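Local coordinates for oligopeptide ABC transporter, periplasmic oligopeptide-binding protein, putative (Thermotoga maritima MSB8, PDB 5IPW), which is a putative periplasmic oligopeptide-binding protein that probably captures peptides for uptake through an ABC transporter, at residues 61-66 / 240-245; 74-79 / 277-282; 229-234 / 251-256; 261-264 / 270-273. All blocks are in the same frame, centred on the assembly; numbering follows the deposited sequence.

Interaction 1 (61-66 / 240-245)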
loop_
_atom_site.group_PDB
_atom_site.type_symbol
_atom_site.label_atom_id
_atom_site.label_comp_id
_atom_site.label_asym_id
_atom_site.label_seq_id
_atom_site.Cartn_x
_atom_site.Cartn_y
_atom_site.Cartn_z
ATOM N N GLY A 61 0.606 23.238 19.206
ATOM C CA GLY A 61 -0.400 22.246 19.557
ATOM C C GLY A 61 0.131 20.861 19.841
ATOM O O GLY A 61 1.280 20.532 19.524
ATOM N N THR A 62 -0.726 20.055 20.464
ATOM C CA THR A 62 -0.445 18.655 20.728
ATOM C C THR A 62 -1.550 17.841 20.091
ATOM O O THR A 62 -2.725 18.002 20.408
ATOM C CB THR A 62 -0.348 18.335 22.238
ATOM O OG1 THR A 62 0.750 19.054 22.818
ATOM C CG2 THR A 62 -0.112 16.849 22.471
ATOM N N TRP A 63 -1.139 16.961 19.192
ATOM C CA TRP A 63 -2.025 16.132 18.416
ATOM C C TRP A 63 -2.282 14.856 19.217
ATOM O O TRP A 63 -1.385 14.015 19.376
ATOM C CB TRP A 63 -1.355 15.863 17.056
ATOM C CG TRP A 63 -1.969 14.852 16.146
ATOM C CD1 TRP A 63 -3.163 14.195 16.286
ATOM C CD2 TRP A 63 -1.413 14.410 14.911
ATOM N NE1 TRP A 63 -3.368 13.344 15.213
ATOM C CE2 TRP A 63 -2.309 13.468 14.355
ATOM C CE3 TRP A 63 -0.240 14.724 14.212
ATOM C CZ2 TRP A 63 -2.060 12.837 13.142
ATOM C CZ3 TRP A 63 0.007 14.095 13.018
ATOM C CH2 TRP A 63 -0.898 13.160 12.488
ATOM N N ARG A 64 -3.513 14.728 19.711
ATOM C CA ARG A 64 -3.915 13.599 20.537
ATOM C C ARG A 64 -4.372 12.425 19.702
ATOM O O ARG A 64 -5.301 12.548 18.903
ATOM C CB ARG A 64 -5.047 14.005 21.481
ATOM C CG ARG A 64 -4.677 15.143 22.427
ATOM C CD ARG A 64 -5.892 15.672 23.162
ATOM N NE ARG A 64 -6.845 16.269 22.231
ATOM C CZ ARG A 64 -8.118 16.536 22.503
ATOM N NH1 ARG A 64 -8.638 16.276 23.703
ATOM N NH2 ARG A 64 -8.884 17.075 21.562
ATOM N N ARG A 65 -3.707 11.288 19.897
ATOM C CA ARG A 65 -4.134 10.027 19.310
ATOM C C ARG A 65 -4.179 8.949 20.388
ATOM O O ARG A 65 -3.865 9.199 21.559
ATOM C CB ARG A 65 -3.158 9.586 18.222
ATOM C CG ARG A 65 -2.871 10.596 17.129
ATOM C CD ARG A 65 -1.920 9.995 16.093
ATOM N NE ARG A 65 -2.594 9.668 14.837
ATOM C CZ ARG A 65 -2.563 8.493 14.209
ATOM N NH1 ARG A 65 -1.881 7.466 14.688
ATOM N NH2 ARG A 65 -3.223 8.346 13.063
ATOM N N VAL A 66 -4.549 7.743 19.981
ATOM C CA VAL A 66 -4.510 6.583 20.862
ATOM C C VAL A 66 -3.869 5.397 20.145
ATOM O O VAL A 66 -4.072 5.209 18.944
ATOM C CB VAL A 66 -5.928 6.189 21.359
ATOM C CG1 VAL A 66 -6.537 7.311 22.179
ATOM C CG2 VAL A 66 -6.851 5.834 20.207
ATOM N N SER A 240 13.035 12.161 10.752
ATOM C CA SER A 240 11.576 12.299 10.799
ATOM C C SER A 240 11.132 13.668 11.322
ATOM O O SER A 240 11.874 14.337 12.041
ATOM C CB SER A 240 10.981 11.200 11.679
ATOM O OG SER A 240 11.142 9.936 11.081
ATOM N N PRO A 241 9.914 14.086 10.968
ATOM C CA PRO A 241 9.357 15.339 11.492
ATOM C C PRO A 241 9.121 15.339 13.020
ATOM O O PRO A 241 9.085 16.403 13.637
ATOM C CB PRO A 241 8.031 15.465 10.749
ATOM C CG PRO A 241 7.678 14.068 10.368
ATOM C CD PRO A 241 8.991 13.431 10.031
ATOM N N TRP A 242 8.938 14.169 13.621
ATOM C CA TRP A 242 8.917 14.086 15.073
ATOM C C TRP A 242 9.786 12.928 15.545
ATOM O O TRP A 242 10.072 12.007 14.775
ATOM C CB TRP A 242 7.498 13.912 15.613
ATOM C CG TRP A 242 6.501 14.933 15.195
ATOM C CD1 TRP A 242 6.259 16.118 15.796
ATOM C CD2 TRP A 242 5.581 14.838 14.106
ATOM N NE1 TRP A 242 5.249 16.788 15.144
ATOM C CE2 TRP A 242 4.813 16.014 14.104
ATOM C CE3 TRP A 242 5.328 13.868 13.129
ATOM C CZ2 TRP A 242 3.813 16.255 13.165
ATOM C CZ3 TRP A 242 4.328 14.106 12.198
ATOM C CH2 TRP A 242 3.581 15.288 12.229
ATOM N N LYS A 243 10.188 13.002 16.814
ATOM C CA LYS A 243 11.072 12.019 17.461
ATOM C C LYS A 243 10.493 11.657 18.842
ATOM O O LYS A 243 9.901 12.510 19.508
ATOM C CB LYS A 243 12.478 12.602 17.645
ATOM C CG LYS A 243 12.506 13.798 18.590
ATOM C CD LYS A 243 13.867 14.450 18.770
ATOM C CE LYS A 243 13.723 15.686 19.660
ATOM N NZ LYS A 243 14.973 16.487 19.802
ATOM N N PRO A 244 10.669 10.400 19.284
ATOM C CA PRO A 244 10.157 10.034 20.610
ATOM C C PRO A 244 10.925 10.665 21.766
ATOM O O PRO A 244 12.145 10.621 21.781
ATOM C CB PRO A 244 10.313 8.513 20.639
ATOM C CG PRO A 244 11.358 8.211 19.619
ATOM C CD PRO A 244 11.161 9.228 18.540
ATOM N N ILE A 245 10.207 11.256 22.717
ATOM C CA ILE A 245 10.832 11.744 23.948
ATOM C C ILE A 245 10.382 10.997 25.225
ATOM O O ILE A 245 10.842 11.324 26.316
ATOM C CB ILE A 245 10.661 13.267 24.122
ATOM C CG1 ILE A 245 9.187 13.674 24.098
ATOM C CG2 ILE A 245 11.430 14.000 23.038
ATOM C CD1 ILE A 245 8.945 15.084 24.608
#

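Interaction 2 (74-79 / 277-282)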
loop_
_atom_site.group_PDB
_atom_site.type_symbol
_atom_site.label_atom_id
_atom_site.label_comp_id
_atom_site.label_asym_id
_atom_site.label_seq_id
_atom_site.Cartn_x
_atom_site.Cartn_y
_atom_site.Cartn_z
ATOM N N TRP A 74 3.863 0.115 13.914
ATOM C CA TRP A 74 3.797 0.612 12.534
ATOM C C TRP A 74 2.822 1.758 12.315
ATOM O O TRP A 74 2.886 2.435 11.293
ATOM C CB TRP A 74 3.492 -0.527 11.574
ATOM C CG TRP A 74 4.526 -1.571 11.670
ATOM C CD1 TRP A 74 4.389 -2.803 12.222
ATOM C CD2 TRP A 74 5.894 -1.459 11.261
ATOM N NE1 TRP A 74 5.578 -3.484 12.159
ATOM C CE2 TRP A 74 6.520 -2.681 11.575
ATOM C CE3 TRP A 74 6.646 -0.452 10.643
ATOM C CZ2 TRP A 74 7.864 -2.927 11.292
ATOM C CZ3 TRP A 74 7.983 -0.696 10.365
ATOM C CH2 TRP A 74 8.578 -1.924 10.689
ATOM N N GLY A 75 1.925 1.971 13.264
ATOM C CA GLY A 75 1.076 3.145 13.246
ATOM C C GLY A 75 1.875 4.409 13.466
ATOM O O GLY A 75 1.592 5.440 12.863
ATOM N N ILE A 76 2.870 4.329 14.342
ATOM C CA ILE A 76 3.760 5.451 14.588
ATOM C C ILE A 76 4.659 5.617 13.372
ATOM O O ILE A 76 4.794 6.709 12.853
ATOM C CB ILE A 76 4.651 5.234 15.824
ATOM C CG1 ILE A 76 3.813 4.961 17.082
ATOM C CG2 ILE A 76 5.567 6.430 16.045
ATOM C CD1 ILE A 76 2.878 6.075 17.491
ATOM N N SER A 77 5.260 4.522 12.917
ATOM C CA SER A 77 6.130 4.563 11.743
ATOM C C SER A 77 5.481 5.279 10.561
ATOM O O SER A 77 6.117 6.101 9.915
ATOM C CB SER A 77 6.536 3.160 11.297
ATOM O OG SER A 77 7.335 3.241 10.126
ATOM N N LYS A 78 4.211 4.980 10.304
ATOM C CA LYS A 78 3.500 5.558 9.171
ATOM C C LYS A 78 3.106 7.030 9.350
ATOM O O LYS A 78 2.672 7.664 8.395
ATOM C CB LYS A 78 2.282 4.709 8.837
ATOM C CG LYS A 78 2.674 3.380 8.225
ATOM C CD LYS A 78 1.500 2.427 8.134
ATOM C CE LYS A 78 1.868 1.181 7.347
ATOM N NZ LYS A 78 0.844 0.107 7.486
ATOM N N LEU A 79 3.255 7.569 10.558
ATOM C CA LEU A 79 3.182 9.019 10.771
ATOM C C LEU A 79 4.511 9.691 10.487
ATOM O O LEU A 79 4.554 10.848 10.084
ATOM C CB LEU A 79 2.807 9.348 12.217
ATOM C CG LEU A 79 1.420 8.933 12.686
ATOM C CD1 LEU A 79 1.175 9.493 14.079
ATOM C CD2 LEU A 79 0.351 9.413 11.718
ATOM N N VAL A 277 3.011 15.181 19.220
ATOM C CA VAL A 277 1.934 14.238 18.985
ATOM C C VAL A 277 2.014 13.183 20.075
ATOM O O VAL A 277 3.062 12.571 20.282
ATOM C CB VAL A 277 1.924 13.645 17.548
ATOM C CG1 VAL A 277 3.294 13.691 16.907
ATOM C CG2 VAL A 277 1.360 12.229 17.521
ATOM N N ARG A 278 0.905 13.015 20.798
ATOM C CA ARG A 278 0.867 12.105 21.935
ATOM C C ARG A 278 -0.139 10.983 21.731
ATOM O O ARG A 278 -1.296 11.213 21.381
ATOM C CB ARG A 278 0.633 12.877 23.247
ATOM C CG ARG A 278 -0.758 12.846 23.866
ATOM C CD ARG A 278 -0.874 13.954 24.906
ATOM N NE ARG A 278 -1.499 13.543 26.160
ATOM C CZ ARG A 278 -2.810 13.518 26.413
ATOM N NH1 ARG A 278 -3.705 13.846 25.495
ATOM N NH2 ARG A 278 -3.237 13.143 27.610
ATOM N N HIS A 279 0.339 9.759 21.917
ATOM C CA HIS A 279 -0.512 8.577 21.892
ATOM C C HIS A 279 -0.771 8.122 23.321
ATOM O O HIS A 279 0.171 7.977 24.113
ATOM C CB HIS A 279 0.157 7.448 21.119
ATOM C CG HIS A 279 0.300 7.721 19.657
ATOM N ND1 HIS A 279 1.167 8.666 19.158
ATOM C CD2 HIS A 279 -0.307 7.162 18.584
ATOM C CE1 HIS A 279 1.081 8.689 17.842
ATOM N NE2 HIS A 279 0.201 7.779 17.468
ATOM N N GLU A 280 -2.047 7.927 23.651
ATOM C CA GLU A 280 -2.427 7.275 24.894
ATOM C C GLU A 280 -2.533 5.768 24.685
ATOM O O GLU A 280 -3.162 5.311 23.723
ATOM C CB GLU A 280 -3.757 7.816 25.402
ATOM C CG GLU A 280 -4.080 7.364 26.821
ATOM C CD GLU A 280 -5.273 8.074 27.431
ATOM O OE1 GLU A 280 -5.665 9.164 26.954
ATOM O OE2 GLU A 280 -5.813 7.530 28.409
ATOM N N TYR A 281 -1.911 4.994 25.575
ATOM C CA TYR A 281 -2.108 3.549 25.560
ATOM C C TYR A 281 -3.579 3.249 25.883
ATOM O O TYR A 281 -4.156 3.822 26.804
ATOM C CB TYR A 281 -1.189 2.803 26.547
ATOM C CG TYR A 281 -1.523 1.319 26.614
ATOM C CD1 TYR A 281 -0.957 0.416 25.719
ATOM C CD2 TYR A 281 -2.450 0.830 27.540
ATOM C CE1 TYR A 281 -1.281 -0.934 25.753
ATOM C CE2 TYR A 281 -2.786 -0.516 27.584
ATOM C CZ TYR A 281 -2.200 -1.395 26.689
ATOM O OH TYR A 281 -2.536 -2.733 26.734
ATOM N N VAL A 282 -4.176 2.361 25.106
ATOM C CA VAL A 282 -5.542 1.944 25.337
ATOM C C VAL A 282 -5.629 0.424 25.274
ATOM O O VAL A 282 -4.843 -0.231 24.585
ATOM C CB VAL A 282 -6.528 2.576 24.330
ATOM C CG1 VAL A 282 -6.602 4.081 24.532
ATOM C CG2 VAL A 282 -6.155 2.233 22.894
#

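Interaction 3 (229-234 / 251-256)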
loop_
_atom_site.group_PDB
_atom_site.type_symbol
_atom_site.label_atom_id
_atom_site.label_comp_id
_atom_site.label_asym_id
_atom_site.label_seq_id
_atom_site.Cartn_x
_atom_site.Cartn_y
_atom_site.Cartn_z
ATOM N N ASP A 229 16.395 1.317 17.107
ATOM C CA ASP A 229 14.948 1.163 17.252
ATOM C C ASP A 229 14.302 2.544 17.318
ATOM O O ASP A 229 14.404 3.232 18.338
ATOM C CB ASP A 229 14.643 0.374 18.536
ATOM C CG ASP A 229 13.183 -0.015 18.661
ATOM O OD1 ASP A 229 12.301 0.813 18.365
ATOM O OD2 ASP A 229 12.906 -1.156 19.074
ATOM N N PHE A 230 13.619 2.934 16.242
ATOM C CA PHE A 230 13.020 4.271 16.143
ATOM C C PHE A 230 11.933 4.542 17.184
ATOM O O PHE A 230 11.643 5.690 17.494
ATOM C CB PHE A 230 12.427 4.494 14.751
ATOM C CG PHE A 230 11.065 3.903 14.580
ATOM C CD1 PHE A 230 9.928 4.648 14.890
ATOM C CD2 PHE A 230 10.907 2.600 14.130
ATOM C CE1 PHE A 230 8.663 4.108 14.735
ATOM C CE2 PHE A 230 9.642 2.052 13.979
ATOM C CZ PHE A 230 8.518 2.806 14.283
ATOM N N LEU A 231 11.317 3.478 17.682
ATOM C CA LEU A 231 10.209 3.564 18.622
ATOM C C LEU A 231 10.719 3.640 20.051
ATOM O O LEU A 231 10.270 4.471 20.830
ATOM C CB LEU A 231 9.321 2.328 18.449
ATOM C CG LEU A 231 7.995 2.213 19.208
ATOM C CD1 LEU A 231 6.978 3.214 18.683
ATOM C CD2 LEU A 231 7.444 0.804 19.068
ATOM N N GLU A 232 11.673 2.774 20.379
ATOM C CA GLU A 232 12.153 2.593 21.757
ATOM C C GLU A 232 13.269 3.567 22.131
ATOM O O GLU A 232 13.307 4.062 23.259
ATOM C CB GLU A 232 12.675 1.159 21.962
ATOM C CG GLU A 232 11.683 0.037 21.658
ATOM C CD GLU A 232 10.714 -0.253 22.793
ATOM O OE1 GLU A 232 9.816 -1.107 22.590
ATOM O OE2 GLU A 232 10.846 0.357 23.881
ATOM N N ASN A 233 14.183 3.830 21.195
ATOM C CA ASN A 233 15.396 4.583 21.514
ATOM C C ASN A 233 15.279 6.099 21.320
ATOM O O ASN A 233 15.506 6.637 20.240
ATOM C CB ASN A 233 16.588 4.044 20.738
ATOM C CG ASN A 233 17.889 4.691 21.162
ATOM O OD1 ASN A 233 17.941 5.377 22.182
ATOM N ND2 ASN A 233 18.942 4.495 20.372
ATOM N N THR A 234 14.944 6.765 22.414
ATOM C CA THR A 234 14.915 8.224 22.532
ATOM C C THR A 234 16.221 8.924 22.099
ATOM O O THR A 234 16.227 10.125 21.799
ATOM C CB THR A 234 14.525 8.580 23.994
ATOM O OG1 THR A 234 13.101 8.718 24.065
ATOM C CG2 THR A 234 15.190 9.852 24.518
ATOM N N GLN A 251 2.033 5.438 29.640
ATOM C CA GLN A 251 0.672 5.528 29.108
ATOM C C GLN A 251 0.562 6.597 28.022
ATOM O O GLN A 251 -0.272 6.484 27.130
ATOM C CB GLN A 251 -0.371 5.737 30.216
ATOM C CG GLN A 251 -0.494 7.146 30.778
ATOM C CD GLN A 251 -1.867 7.411 31.389
ATOM O OE1 GLN A 251 -2.878 6.862 30.939
ATOM N NE2 GLN A 251 -1.909 8.266 32.408
ATOM N N PHE A 252 1.407 7.623 28.108
ATOM C CA PHE A 252 1.520 8.630 27.056
ATOM C C PHE A 252 2.871 8.540 26.338
ATOM O O PHE A 252 3.908 8.902 26.890
ATOM C CB PHE A 252 1.270 10.027 27.628
ATOM C CG PHE A 252 -0.113 10.193 28.183
ATOM C CD1 PHE A 252 -1.219 10.098 27.347
ATOM C CD2 PHE A 252 -0.318 10.401 29.542
ATOM C CE1 PHE A 252 -2.501 10.226 27.851
ATOM C CE2 PHE A 252 -1.600 10.528 30.054
ATOM C CZ PHE A 252 -2.694 10.442 29.207
ATOM N N TYR A 253 2.834 8.016 25.115
ATOM C CA TYR A 253 4.004 7.962 24.241
ATOM C C TYR A 253 4.058 9.261 23.446
ATOM O O TYR A 253 3.169 9.535 22.638
ATOM C CB TYR A 253 3.902 6.763 23.304
ATOM C CG TYR A 253 5.075 6.593 22.370
ATOM C CD1 TYR A 253 6.380 6.565 22.852
ATOM C CD2 TYR A 253 4.878 6.426 20.999
ATOM C CE1 TYR A 253 7.453 6.394 21.994
ATOM C CE2 TYR A 253 5.944 6.252 20.138
ATOM C CZ TYR A 253 7.227 6.241 20.639
ATOM O OH TYR A 253 8.287 6.075 19.777
ATOM N N ILE A 254 5.086 10.069 23.692
ATOM C CA ILE A 254 5.143 11.420 23.136
ATOM C C ILE A 254 6.241 11.592 22.094
ATOM O O ILE A 254 7.401 11.243 22.335
ATOM C CB ILE A 254 5.324 12.482 24.237
ATOM C CG1 ILE A 254 4.170 12.372 25.253
ATOM C CG2 ILE A 254 5.370 13.877 23.622
ATOM C CD1 ILE A 254 4.252 13.330 26.426
ATOM N N LEU A 255 5.852 12.142 20.941
ATOM C CA LEU A 255 6.801 12.567 19.911
ATOM C C LEU A 255 6.920 14.083 19.918
ATOM O O LEU A 255 5.929 14.785 20.023
ATOM C CB LEU A 255 6.372 12.098 18.528
ATOM C CG LEU A 255 5.979 10.632 18.387
ATOM C CD1 LEU A 255 5.230 10.434 17.092
ATOM C CD2 LEU A 255 7.183 9.712 18.436
ATOM N N GLU A 256 8.146 14.574 19.824
ATOM C CA GLU A 256 8.418 16.001 19.787
ATOM C C GLU A 256 8.961 16.364 18.408
ATOM O O GLU A 256 9.608 15.553 17.733
ATOM C CB GLU A 256 9.431 16.368 20.874
ATOM C CG GLU A 256 9.710 17.852 21.014
ATOM C CD GLU A 256 10.689 18.162 22.137
ATOM O OE1 GLU A 256 10.320 18.929 23.050
ATOM O OE2 GLU A 256 11.825 17.645 22.111
#

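Interaction 4 (261-264 / 270-273)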
loop_
_atom_site.group_PDB
_atom_site.type_symbol
_atom_site.label_atom_id
_atom_site.label_comp_id
_atom_site.label_asym_id
_atom_site.label_seq_id
_atom_site.Cartn_x
_atom_site.Cartn_y
_atom_site.Cartn_z
ATOM N N PHE A 261 14.293 19.454 11.111
ATOM C CA PHE A 261 13.517 18.956 9.975
ATOM C C PHE A 261 13.736 19.852 8.757
ATOM O O PHE A 261 13.844 21.079 8.884
ATOM C CB PHE A 261 12.024 18.834 10.290
ATOM C CG PHE A 261 11.279 17.983 9.305
ATOM C CD1 PHE A 261 11.643 16.664 9.104
ATOM C CD2 PHE A 261 10.250 18.505 8.549
ATOM C CE1 PHE A 261 10.986 15.876 8.175
ATOM C CE2 PHE A 261 9.582 17.724 7.624
ATOM C CZ PHE A 261 9.946 16.407 7.436
ATOM N N TRP A 262 13.752 19.217 7.588
ATOM C CA TRP A 262 14.407 19.747 6.384
ATOM C C TRP A 262 13.422 20.151 5.305
ATOM O O TRP A 262 13.822 20.361 4.164
ATOM C CB TRP A 262 15.365 18.688 5.812
ATOM C CG TRP A 262 14.820 17.325 5.981
ATOM C CD1 TRP A 262 15.038 16.486 7.034
ATOM C CD2 TRP A 262 13.903 16.659 5.119
ATOM N NE1 TRP A 262 14.324 15.330 6.870
ATOM C CE2 TRP A 262 13.618 15.408 5.700
ATOM C CE3 TRP A 262 13.296 16.993 3.911
ATOM C CZ2 TRP A 262 12.753 14.489 5.114
ATOM C CZ3 TRP A 262 12.434 16.074 3.324
ATOM C CH2 TRP A 262 12.167 14.841 3.928
ATOM N N ALA A 263 12.141 20.251 5.649
ATOM C CA ALA A 263 11.140 20.700 4.694
ATOM C C ALA A 263 10.446 21.919 5.241
ATOM O O ALA A 263 10.332 22.082 6.446
ATOM C CB ALA A 263 10.129 19.609 4.421
ATOM N N VAL A 264 9.983 22.772 4.337
ATOM C CA VAL A 264 9.219 23.954 4.690
ATOM C C VAL A 264 7.948 24.076 3.856
ATOM O O VAL A 264 7.732 23.346 2.894
ATOM C CB VAL A 264 10.046 25.244 4.514
ATOM C CG1 VAL A 264 11.333 25.183 5.328
ATOM C CG2 VAL A 264 10.378 25.491 3.044
ATOM N N GLN A 270 9.195 26.207 8.674
ATOM C CA GLN A 270 9.828 24.912 8.894
ATOM C C GLN A 270 8.830 23.943 9.515
ATOM O O GLN A 270 8.314 24.172 10.609
ATOM C CB GLN A 270 11.039 25.037 9.825
ATOM C CG GLN A 270 11.697 23.696 10.141
ATOM C CD GLN A 270 12.719 23.762 11.264
ATOM O OE1 GLN A 270 12.567 24.532 12.215
ATOM N NE2 GLN A 270 13.756 22.927 11.174
ATOM N N LEU A 271 8.584 22.847 8.820
ATOM C CA LEU A 271 7.641 21.853 9.284
ATOM C C LEU A 271 8.285 20.978 10.369
ATOM O O LEU A 271 9.500 21.022 10.565
ATOM C CB LEU A 271 7.163 21.009 8.090
ATOM C CG LEU A 271 6.419 21.810 7.023
ATOM C CD1 LEU A 271 6.232 20.977 5.770
ATOM C CD2 LEU A 271 5.072 22.298 7.536
ATOM N N PRO A 272 7.466 20.204 11.101
ATOM C CA PRO A 272 5.994 20.158 11.050
ATOM C C PRO A 272 5.353 21.385 11.659
ATOM O O PRO A 272 6.021 22.161 12.306
ATOM C CB PRO A 272 5.646 18.918 11.880
ATOM C CG PRO A 272 6.806 18.734 12.792
ATOM C CD PRO A 272 8.014 19.196 12.024
ATOM N N TYR A 273 4.061 21.566 11.447
ATOM C CA TYR A 273 3.342 22.633 12.121
ATOM C C TYR A 273 3.136 22.276 13.592
ATOM O O TYR A 273 3.297 23.106 14.481
ATOM C CB TYR A 273 1.980 22.812 11.488
ATOM C CG TYR A 273 1.975 23.407 10.096
ATOM C CD1 TYR A 273 2.496 24.667 9.855
ATOM C CD2 TYR A 273 1.393 22.730 9.039
ATOM C CE1 TYR A 273 2.455 25.225 8.588
ATOM C CE2 TYR A 273 1.342 23.280 7.781
ATOM C CZ TYR A 273 1.885 24.520 7.561
ATOM O OH TYR A 273 1.809 25.060 6.309
#

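Interaction 1 (61-66 / 240-245)
The indole of W63 points the outer rim of its six-membered ring at W242, with CZ3 lying 3.8 Å from W242 CH2. That carbon lies at the edge of the W63 ring, close to its plane. The centroids of the two six-membered rings are 5.9 Å apart and their planes make 73°, the geometry of an offset edge-to-face stack with W63 giving the edge and W242 the face. CZ3 to CH2 is the nearest approach of the two indoles, and the surface buried between the segments is small, 66 Å².

Both side chains have to reach: the CA atoms of W63 and W242 are 11.6 Å apart. In W63 a chi1 of 171° swings the ring away from the backbone N and sends it off strand 62-67 toward its partner. The separation follows from the sheet topology. Strands 62-67 and 242-244 are the two outermost members of a four-stranded mixed sheet, with 276-281 and 252-257 between them, and the tryptophans meet across one face of it. On that face W242 also packs on V277 and L255, residues of the two inner strands.

Neighbours along the chain lie against each ring. R65 CD sits 3.6 Å above one face of the W63 indole, toward its rim, and P241 CB covers part of a face of W242 in a similar way. The polar atoms point to other partners: W63 NE1 is hydrogen-bonded to the backbone carbonyl M299 O, and W242 NE1 to I274 O.

Interaction 2 (74-79 / 277-282)
The H279 imidazole is met from two directions by helix 73-80: I76 comes down on one face and L79 approaches its edge. I76 makes a CH-pi contact over the face, its CD1 lying 16° off the ring normal as seen from the ring centroid. L79 CD1 lies near the ring plane instead, 3.8 Å from H279 CE1. Both aliphatic chains run against the histidine from the opposite direction, and in each of them CD1 is the atom that meets the ring. In I76 it is the longer branch that does this: CG1 lies beside the backbone N (chi1 -57°), and CD1 continues from it to the imidazole. L79 CD1 also reaches V277 CG2, at 4.4 Å.

H279 NE2 has a weak hydrogen bond to R65 NH1, and W67 meets the imidazole edge-to-face. An alanine in place of H279 would probably leave the I76 and L79 methyl ends without the imidazole they pack against, and R65 NH1 without this weak acceptor.

The helix and strand segments are almost antiparallel, at 170°, with their axes 11.6 Å apart at closest approach. Helix 73-80 thus lies along one face of the sheet above strand 276-281, which is hydrogen-bonded to strand 62-67 on one side and to 252-257 on the other; I76 touches W67 and Y253 of those two neighbours as well.

Interaction 3 (229-234 / 251-256)
L231 and Y253 are the closest pair of the two backbones, their CA atoms 9.5 Å apart, with L231 in a short turn of helical backbone angles and Y253 in strand 252-256. The tyrosine spans the gap. Its CG is trans to the backbone N (chi1 -179°), which lets the phenol reach out to the loop, and its OH donates to L231 O over 2.8 Å. The donor lies in the carbonyl plane on a lone pair, at a C=O...donor angle of 115°. L231 CD1 packs beside the same end of the ring, 3.5 Å from Y253 CE2, so one residue supplies both the acceptor and the apolar partner. A phenylalanine in place of Y253 would probably leave the carbonyl of L231 without this donor.

The turn itself is bonded to D229, which probably helps to place the L231 carbonyl. D229 OD1 takes hydrogen bonds from L231 N and from E232 N, each 2.9 Å long, the second arriving from above the carboxylate plane; R73 NH1 adds a salt bridge to the same oxygen. W67 stacks on the Y253 ring. D229 to L231 form an Asx turn, extended to E232 N as an Asx motif, and a strand tyrosine ties it to the four-stranded sheet.

Interaction 4 (261-264 / 270-273)
Q270 and F261 are joined by a nearly straight hydrogen bond: Q270 NE2 donates to F261 O over 2.9 Å with an N-H...O angle of 175°. The glutamine achieves this with a fully extended chain (chi1 177°), which carries the amide back to the other segment although its CB sets off away from it. The acceptor lies in the amide plane, and the N-H meets a lone pair of the carbonyl. NE2 is also bonded to P259 O, so the amide is fixed by two backbone carbonyls.

F261 turns its edge toward L271 O, CD2 3.3 Å away; a chi1 of -164°, with CG trans to the backbone N, puts the ring there. The same carbon packs on L271 CB and, at 4.2 Å, on P272 CD, a residue preceded by a cis peptide bond. L271 in turn brings CD1 to 4.3 Å from A263 CB, while its CD2 lies over the centre of the Y273 ring. V264 CG1 rests against Q270 CA.

The backbones also pair: L271 N bonds to A263 O at 3.0 Å, and V264 bridges to Q270. The arrangement is a short chain reversal closed by a single beta bridge at V264, within strand 263-265, an outermost strand of the three-stranded sheet with 48-51 and 2-4.

How the interactions relate
Interactions 1, 2 and 3 share one four-stranded sheet. The centres of interactions 1 and 2 are about 8 Å apart, and that of interaction 3 lies about 9 Å from each. Backbone pairing connects them: R65 N to R278 O at 2.8 Å, Y253 N to H279 O at 2.8 Å and E256 N to K243 O at 2.7 Å are all probable hydrogen bonds. Interaction 4 is farther off, its centre about 14 Å from that of interaction 1 and about 20 Å from the other two. It meets interaction 1 through P272 and F261: P272 CG lies 3.4 Å from W242 NE1, and F261 CE1 3.5 Å from P241 N.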